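Local coordinates for prepilin-like protein (Thermus thermophilus, PDB 6QVF) that is a type IV pilin-like protein of natural competence and probably serves as a DNA receptor associated with the pilus tip during uptake of DNA, at residues L22-A27 with E95-I100; R70-P75 with G80-L85; Y141-S146 with P152-P157. One frame throughout, in Å; residues are numbered along the deposited sequence.

Contact 1: L22-A27 with E95-I100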
# COMPACT_ATOMS: atom_id res chain seq x y z
N LEU B 22 -7.62 7.12 -4.66
CA LEU B 22 -7.06 5.82 -4.94
C LEU B 22 -7.95 5.03 -5.90
O LEU B 22 -7.45 4.41 -6.85
CB LEU B 22 -6.88 5.04 -3.64
CG LEU B 22 -6.24 3.66 -3.80
CD1 LEU B 22 -4.81 3.80 -4.27
CD2 LEU B 22 -6.30 2.87 -2.50
N GLU B 23 -9.28 5.12 -5.71
CA GLU B 23 -10.24 4.39 -6.58
C GLU B 23 -10.15 4.96 -8.00
O GLU B 23 -10.12 4.20 -9.00
CB GLU B 23 -11.66 4.55 -6.03
CG GLU B 23 -11.98 3.67 -4.83
CD GLU B 23 -13.32 3.89 -4.14
OE1 GLU B 23 -13.93 5.01 -4.28
OE2 GLU B 23 -13.75 2.92 -3.49
N ARG B 24 -10.12 6.28 -8.12
CA ARG B 24 -10.17 6.89 -9.46
C ARG B 24 -8.87 6.59 -10.21
O ARG B 24 -8.92 6.22 -11.40
CB ARG B 24 -10.43 8.38 -9.39
CG ARG B 24 -11.92 8.68 -9.32
CD ARG B 24 -12.27 10.11 -9.66
NE ARG B 24 -11.60 11.03 -8.74
CZ ARG B 24 -12.07 11.35 -7.56
NH1 ARG B 24 -13.26 10.90 -7.18
NH2 ARG B 24 -11.32 12.07 -6.75
N ARG B 25 -7.72 6.70 -9.53
CA ARG B 25 -6.46 6.46 -10.23
C ARG B 25 -6.25 4.97 -10.52
O ARG B 25 -5.75 4.60 -11.59
CB ARG B 25 -5.30 7.07 -9.43
CG ARG B 25 -5.46 8.57 -9.28
CD ARG B 25 -5.46 9.33 -10.59
NE ARG B 25 -5.82 10.73 -10.49
CZ ARG B 25 -5.88 11.58 -11.52
NH1 ARG B 25 -5.62 11.18 -12.77
NH2 ARG B 25 -6.17 12.86 -11.28
N SER B 26 -6.70 4.07 -9.64
CA SER B 26 -6.59 2.62 -9.90
C SER B 26 -7.48 2.22 -11.07
O SER B 26 -7.11 1.39 -11.88
CB SER B 26 -6.97 1.79 -8.67
OG SER B 26 -6.09 2.07 -7.61
N ALA B 27 -8.67 2.83 -11.16
CA ALA B 27 -9.57 2.54 -12.29
C ALA B 27 -8.93 2.93 -13.62
O ALA B 27 -9.13 2.27 -14.64
CB ALA B 27 -10.91 3.22 -12.11
N GLU B 95 -4.75 16.08 -5.81
CA GLU B 95 -6.17 16.41 -5.93
C GLU B 95 -6.63 16.99 -4.59
O GLU B 95 -6.28 16.50 -3.54
CB GLU B 95 -7.02 15.19 -6.27
CG GLU B 95 -6.81 14.55 -7.62
CD GLU B 95 -7.83 13.45 -7.93
OE1 GLU B 95 -8.99 13.59 -7.51
OE2 GLU B 95 -7.44 12.45 -8.61
N THR B 96 -7.48 18.00 -4.62
CA THR B 96 -8.06 18.50 -3.35
C THR B 96 -9.54 18.11 -3.29
O THR B 96 -10.31 18.47 -4.16
CB THR B 96 -7.88 20.01 -3.22
OG1 THR B 96 -6.47 20.24 -3.32
CG2 THR B 96 -8.44 20.55 -1.92
N ILE B 97 -9.88 17.36 -2.24
CA ILE B 97 -11.18 16.75 -1.98
C ILE B 97 -11.71 17.37 -0.68
O ILE B 97 -11.14 17.17 0.39
CB ILE B 97 -11.05 15.22 -1.82
CG1 ILE B 97 -10.30 14.57 -2.99
CG2 ILE B 97 -12.41 14.57 -1.57
CD1 ILE B 97 -10.89 14.82 -4.34
N PHE B 98 -12.75 18.19 -0.81
CA PHE B 98 -13.36 18.90 0.34
C PHE B 98 -12.27 19.54 1.22
O PHE B 98 -12.27 19.38 2.45
CB PHE B 98 -14.23 17.95 1.16
CG PHE B 98 -15.38 17.36 0.38
CD1 PHE B 98 -16.30 18.19 -0.25
CD2 PHE B 98 -15.52 15.98 0.22
CE1 PHE B 98 -17.35 17.66 -0.97
CE2 PHE B 98 -16.57 15.46 -0.51
CZ PHE B 98 -17.49 16.29 -1.11
N GLY B 99 -11.35 20.25 0.56
CA GLY B 99 -10.32 21.02 1.20
C GLY B 99 -9.16 20.18 1.69
O GLY B 99 -8.29 20.73 2.34
N ILE B 100 -9.14 18.89 1.34
CA ILE B 100 -8.08 17.99 1.77
C ILE B 100 -7.21 17.65 0.57
O ILE B 100 -7.67 16.99 -0.36
CB ILE B 100 -8.62 16.72 2.43
CG1 ILE B 100 -9.50 17.03 3.64
CG2 ILE B 100 -7.46 15.79 2.80
CD1 ILE B 100 -10.41 15.89 4.02
O HOH W 1 -9.46 11.37 -10.26

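Contact 2: R70-P75 with G80-L85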
# COMPACT_ATOMS: atom_id res chain seq x y z
N ARG B 70 9.34 7.27 -19.06
CA ARG B 70 9.02 6.45 -20.22
C ARG B 70 10.19 5.52 -20.53
O ARG B 70 11.38 5.96 -20.66
CB ARG B 70 8.69 7.33 -21.42
CG ARG B 70 7.44 8.16 -21.27
CD ARG B 70 7.20 9.05 -22.47
NE ARG B 70 7.25 8.34 -23.74
CZ ARG B 70 7.34 8.95 -24.92
NH1 ARG B 70 7.28 10.26 -24.97
NH2 ARG B 70 7.49 8.27 -26.03
N VAL B 71 9.87 4.24 -20.64
CA VAL B 71 10.78 3.14 -20.96
C VAL B 71 10.17 2.40 -22.15
O VAL B 71 8.95 2.17 -22.19
CB VAL B 71 10.86 2.20 -19.73
CG1 VAL B 71 11.32 0.81 -20.07
CG2 VAL B 71 11.68 2.84 -18.63
N ALA B 72 10.98 2.04 -23.14
CA ALA B 72 10.51 1.26 -24.28
C ALA B 72 10.11 -0.15 -23.84
O ALA B 72 10.86 -0.84 -23.16
CB ALA B 72 11.56 1.20 -25.36
N PRO B 73 8.93 -0.64 -24.26
CA PRO B 73 8.60 -2.05 -24.03
C PRO B 73 9.46 -2.95 -24.94
O PRO B 73 10.22 -2.44 -25.80
CB PRO B 73 7.13 -2.19 -24.46
CG PRO B 73 6.64 -0.78 -24.61
CD PRO B 73 7.85 0.09 -24.91
N SER B 74 9.35 -4.25 -24.71
CA SER B 74 9.97 -5.27 -25.55
C SER B 74 9.30 -5.24 -26.92
O SER B 74 8.22 -4.69 -27.09
CB SER B 74 9.86 -6.64 -24.91
OG SER B 74 8.54 -7.14 -24.95
N PRO B 75 9.92 -5.80 -27.97
CA PRO B 75 9.33 -5.74 -29.30
C PRO B 75 7.93 -6.39 -29.41
O PRO B 75 7.21 -6.14 -30.39
CB PRO B 75 10.33 -6.52 -30.15
CG PRO B 75 11.63 -6.46 -29.40
CD PRO B 75 11.25 -6.43 -27.93
N GLY B 80 7.57 -2.35 -29.42
CA GLY B 80 8.87 -2.07 -28.75
C GLY B 80 9.22 -0.59 -28.74
O GLY B 80 10.39 -0.27 -28.50
N SER B 81 8.22 0.29 -28.92
CA SER B 81 8.50 1.71 -29.12
C SER B 81 7.73 2.60 -28.14
O SER B 81 6.51 2.46 -27.96
CB SER B 81 8.17 2.13 -30.52
OG SER B 81 8.30 3.53 -30.66
N VAL B 82 8.44 3.57 -27.55
CA VAL B 82 7.79 4.58 -26.69
C VAL B 82 6.80 5.42 -27.49
O VAL B 82 5.92 6.07 -26.89
CB VAL B 82 8.78 5.48 -25.92
CG1 VAL B 82 9.67 4.67 -25.02
CG2 VAL B 82 9.60 6.37 -26.83
N ALA B 83 6.95 5.47 -28.83
CA ALA B 83 6.02 6.23 -29.67
C ALA B 83 4.62 5.61 -29.66
O ALA B 83 3.66 6.25 -30.02
CB ALA B 83 6.55 6.35 -31.07
N ASN B 84 4.51 4.36 -29.24
CA ASN B 84 3.24 3.63 -29.23
C ASN B 84 2.71 3.51 -27.80
O ASN B 84 1.88 2.66 -27.51
CB ASN B 84 3.40 2.25 -29.86
CG ASN B 84 3.78 2.33 -31.32
OD1 ASN B 84 3.42 3.30 -31.99
ND2 ASN B 84 4.54 1.35 -31.80
N LEU B 85 3.18 4.39 -26.91
CA LEU B 85 2.56 4.63 -25.59
C LEU B 85 1.75 5.94 -25.64
O LEU B 85 2.16 6.96 -26.25
CB LEU B 85 3.65 4.69 -24.52
CG LEU B 85 4.59 3.51 -24.41
CD1 LEU B 85 5.72 3.88 -23.48
CD2 LEU B 85 3.87 2.26 -23.91

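Contact 3: Y141-S146 with P152-P157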
# COMPACT_ATOMS: atom_id res chain seq x y z
N TYR B 141 -2.40 -9.30 -14.52
CA TYR B 141 -3.36 -10.35 -14.45
C TYR B 141 -4.73 -9.85 -14.00
O TYR B 141 -5.72 -10.61 -14.08
CB TYR B 141 -2.88 -11.47 -13.53
CG TYR B 141 -1.65 -12.17 -14.05
CD1 TYR B 141 -1.76 -13.06 -15.08
CD2 TYR B 141 -0.37 -11.84 -13.60
CE1 TYR B 141 -0.66 -13.71 -15.60
CE2 TYR B 141 0.75 -12.47 -14.13
CZ TYR B 141 0.60 -13.40 -15.14
OH TYR B 141 1.69 -14.04 -15.68
N ASP B 142 -4.82 -8.61 -13.52
CA ASP B 142 -6.06 -8.10 -12.97
C ASP B 142 -6.98 -7.44 -14.01
O ASP B 142 -8.13 -7.07 -13.66
CB ASP B 142 -5.74 -7.09 -11.87
CG ASP B 142 -5.01 -7.72 -10.70
OD1 ASP B 142 -5.20 -8.94 -10.46
OD2 ASP B 142 -4.33 -6.96 -9.95
N VAL B 143 -6.50 -7.30 -15.27
CA VAL B 143 -7.36 -6.70 -16.27
C VAL B 143 -8.41 -7.75 -16.69
O VAL B 143 -8.25 -8.91 -16.43
CB VAL B 143 -6.57 -6.16 -17.48
CG1 VAL B 143 -5.59 -5.09 -17.09
CG2 VAL B 143 -5.90 -7.24 -18.26
N TYR B 144 -9.44 -7.26 -17.39
CA TYR B 144 -10.44 -8.11 -17.98
C TYR B 144 -10.37 -7.94 -19.50
O TYR B 144 -10.36 -6.81 -20.00
CB TYR B 144 -11.87 -7.76 -17.52
CG TYR B 144 -12.90 -8.60 -18.23
CD1 TYR B 144 -13.22 -9.86 -17.77
CD2 TYR B 144 -13.43 -8.19 -19.45
CE1 TYR B 144 -14.09 -10.69 -18.46
CE2 TYR B 144 -14.29 -9.01 -20.16
CZ TYR B 144 -14.62 -10.26 -19.66
OH TYR B 144 -15.46 -11.12 -20.31
N PRO B 145 -10.40 -9.03 -20.29
CA PRO B 145 -10.31 -10.38 -19.76
C PRO B 145 -8.90 -10.70 -19.25
O PRO B 145 -7.94 -10.06 -19.67
CB PRO B 145 -10.61 -11.27 -20.97
CG PRO B 145 -10.40 -10.41 -22.14
CD PRO B 145 -10.58 -8.97 -21.74
N SER B 146 -8.81 -11.71 -18.39
CA SER B 146 -7.58 -12.19 -17.81
C SER B 146 -6.63 -12.66 -18.91
O SER B 146 -7.05 -13.37 -19.82
CB SER B 146 -7.85 -13.31 -16.83
OG SER B 146 -8.84 -12.96 -15.89
N PRO B 152 -0.97 -13.51 -23.66
CA PRO B 152 -0.44 -12.94 -22.42
C PRO B 152 -0.68 -11.44 -22.18
O PRO B 152 -0.51 -10.94 -21.06
CB PRO B 152 1.06 -13.20 -22.57
CG PRO B 152 1.30 -13.25 -24.06
CD PRO B 152 0.06 -13.87 -24.64
N ALA B 153 -1.06 -10.70 -23.22
CA ALA B 153 -1.23 -9.29 -23.11
C ALA B 153 -2.25 -8.97 -22.02
O ALA B 153 -3.31 -9.60 -21.94
CB ALA B 153 -1.67 -8.70 -24.41
N PRO B 154 -2.04 -7.96 -21.15
CA PRO B 154 -0.96 -6.98 -21.21
C PRO B 154 0.29 -7.28 -20.38
O PRO B 154 1.11 -6.36 -20.13
CB PRO B 154 -1.61 -5.73 -20.62
CG PRO B 154 -2.56 -6.29 -19.57
CD PRO B 154 -3.04 -7.62 -20.13
N CYS B 155 0.44 -8.53 -19.95
CA CYS B 155 1.68 -8.91 -19.26
C CYS B 155 2.84 -8.88 -20.24
O CYS B 155 2.71 -9.28 -21.40
CB CYS B 155 1.61 -10.29 -18.65
SG CYS B 155 0.34 -10.46 -17.37
N PRO B 156 4.01 -8.42 -19.80
CA PRO B 156 5.20 -8.45 -20.64
C PRO B 156 5.75 -9.87 -20.70
O PRO B 156 5.50 -10.69 -19.83
CB PRO B 156 6.16 -7.52 -19.92
CG PRO B 156 5.80 -7.71 -18.47
CD PRO B 156 4.28 -7.90 -18.44
N PRO B 157 6.56 -10.19 -21.72
CA PRO B 157 7.30 -11.44 -21.71
C PRO B 157 8.35 -11.37 -20.61
O PRO B 157 8.72 -10.29 -20.15
CB PRO B 157 7.94 -11.50 -23.10
CG PRO B 157 8.13 -10.05 -23.44
CD PRO B 157 6.93 -9.31 -22.84
O HOH W 2 -6.12 -10.00 -21.84

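Contact 1: L22-A27 with E95-I100
Glu95 reaches from its strand to segment 22-27 of helix 2-30 and puts its two carboxylate oxygens on two neighbouring arginines. Arg25 comes at it from the opposite direction, side-on: NE and NH2 both donate to Glu95 OE2, each at 3.0 Å, with the guanidinium turned 75° from the carboxylate plane. NE lies nearly in line with the C-O bond of OE2, NH2 above the carboxylate plane. Arg24 is turned less steeply, its plane 36° from that of the carboxylate, and its NH2 meets Glu95 OE1 on the syn side at 2.9 Å in a fairly straight bond. A bend at chi3 (-59°) swings this guanidinium round, and the same NH2 passes 3.7 Å from Ile97 CD1. Water 1 accepts from Arg24 NE and is the third donor to Glu95 OE2, beside the two nitrogens of Arg25. A glutamine here would probably leave both arginines without their shared negative charge and turn an amide NH2 toward an arginine N-H. Arg25 also makes a cation-pi contact with Trp104. This salt-bridge network ties the long N-terminal helix to the edge strand of the four-stranded antiparallel sheet, the helix-on-sheet build of type IV pilins.

Contact 2: R70-P75 with G80-L85
Val82 sets CG1 against the backbone of Ala72, 3.5 Å from Ala72 N, and the Ala72 methyl CB lies 4.0 Å from the same CG1. Leu85 points toward the other segment: its CD2 slides past Pro73 CG at 4.2 Å, while CD1 comes near the carbonyl of Val71. Phe65, on helix 59-66, touches both Pro73 and Leu85, so these two side chains belong to the inner side of the contact.

Backbone contacts dominate at the other end, where Gly80 fits closely against the chain. Its CA gives CA-H...O contacts to Pro73 O at 3.3 Å and to Ser74 O at 3.2 Å, and lies 3.7 Å from Pro75 CA. A CB on Gly80 would run into Pro75 CA, and the positive phi also suits glycine.

The two segments are arms of one irregular loop between helix 59-66 and strand 92-97, and segment 80-85 is shaped by an ST turn: Ser81 OG accepts from Ala83 N at 3.0 Å as the short 3-10 segment 82-83 begins.

Polar contact across the arms is slight. Arg70 crosses Val82 at a slant, and its NH2 comes near Val82 O in a bond that is weak, bent (119°) and doubtful, since NH2 also sits too close to the Val82 methyl CG2. Farther along segment 80-85, Asn84 O accepts a hydrogen bond from Arg78 NH1.

Contact 3: Y141-S146 with P152-P157
Cys155 SG sits over one face of the Tyr141 ring, 3.7 Å from its centroid and only 11° off the ring normal. The sulfur is therefore almost central, with Tyr141 CZ the nearest ring atom. The CB of Tyr141 leaves the backbone away from the other segment, but the ring comes back toward it and lies flat against the sulfur. A chi1 of -62° turns SG both to this ring and to Cys140 SG, its disulfide partner just before Tyr141, so the ring covers one half of a disulfide.

Apolar packing continues at Val143 and Pro154, which lie alongside each other, running opposite ways. Val143 CG2 presses on Pro154 CD at 3.4 Å, tighter than usual for two carbons, and also meets Pro154 CG at 3.7 Å. Phe58 of strand 55-58 touches both residues.

The polar link across the segments runs through water 2, which donates to Pro145 O and to Ala153 O, each at 2.8 Å. Ala153 O is the carbonyl of the cis Ala153-Pro154 peptide, and Pro145 follows the cis Tyr144-Pro145 peptide.

The Cys140-Cys155 disulfide closes this loop after strand 131-139, and the packing lies within it, consistent with the disulfide-bounded D-region of type IV pilins.

How the contacts relate
Contact 3 is the buried one of the three, whereas contacts 1 and 2 lie at the surface. Contact 1 joins regular elements, a helix and a strand, through charge; contacts 2 and 3 each bring together two arms of an irregular loop, contact 2 by apolar packing and backbone fit at a glycine, contact 3 by a sulfur over a ring, proline packing and a bridging water. A disulfide covalently closes the loop of contact 3. Along the chain, contact 2 is nested inside the loop closed by contact 1, yet their centres are 29 Å apart. Contacts 2 and 3 touch, Ser74 OG packing on Pro157 CG at 3.3 Å, and both lie across the chain's centre from contact 1.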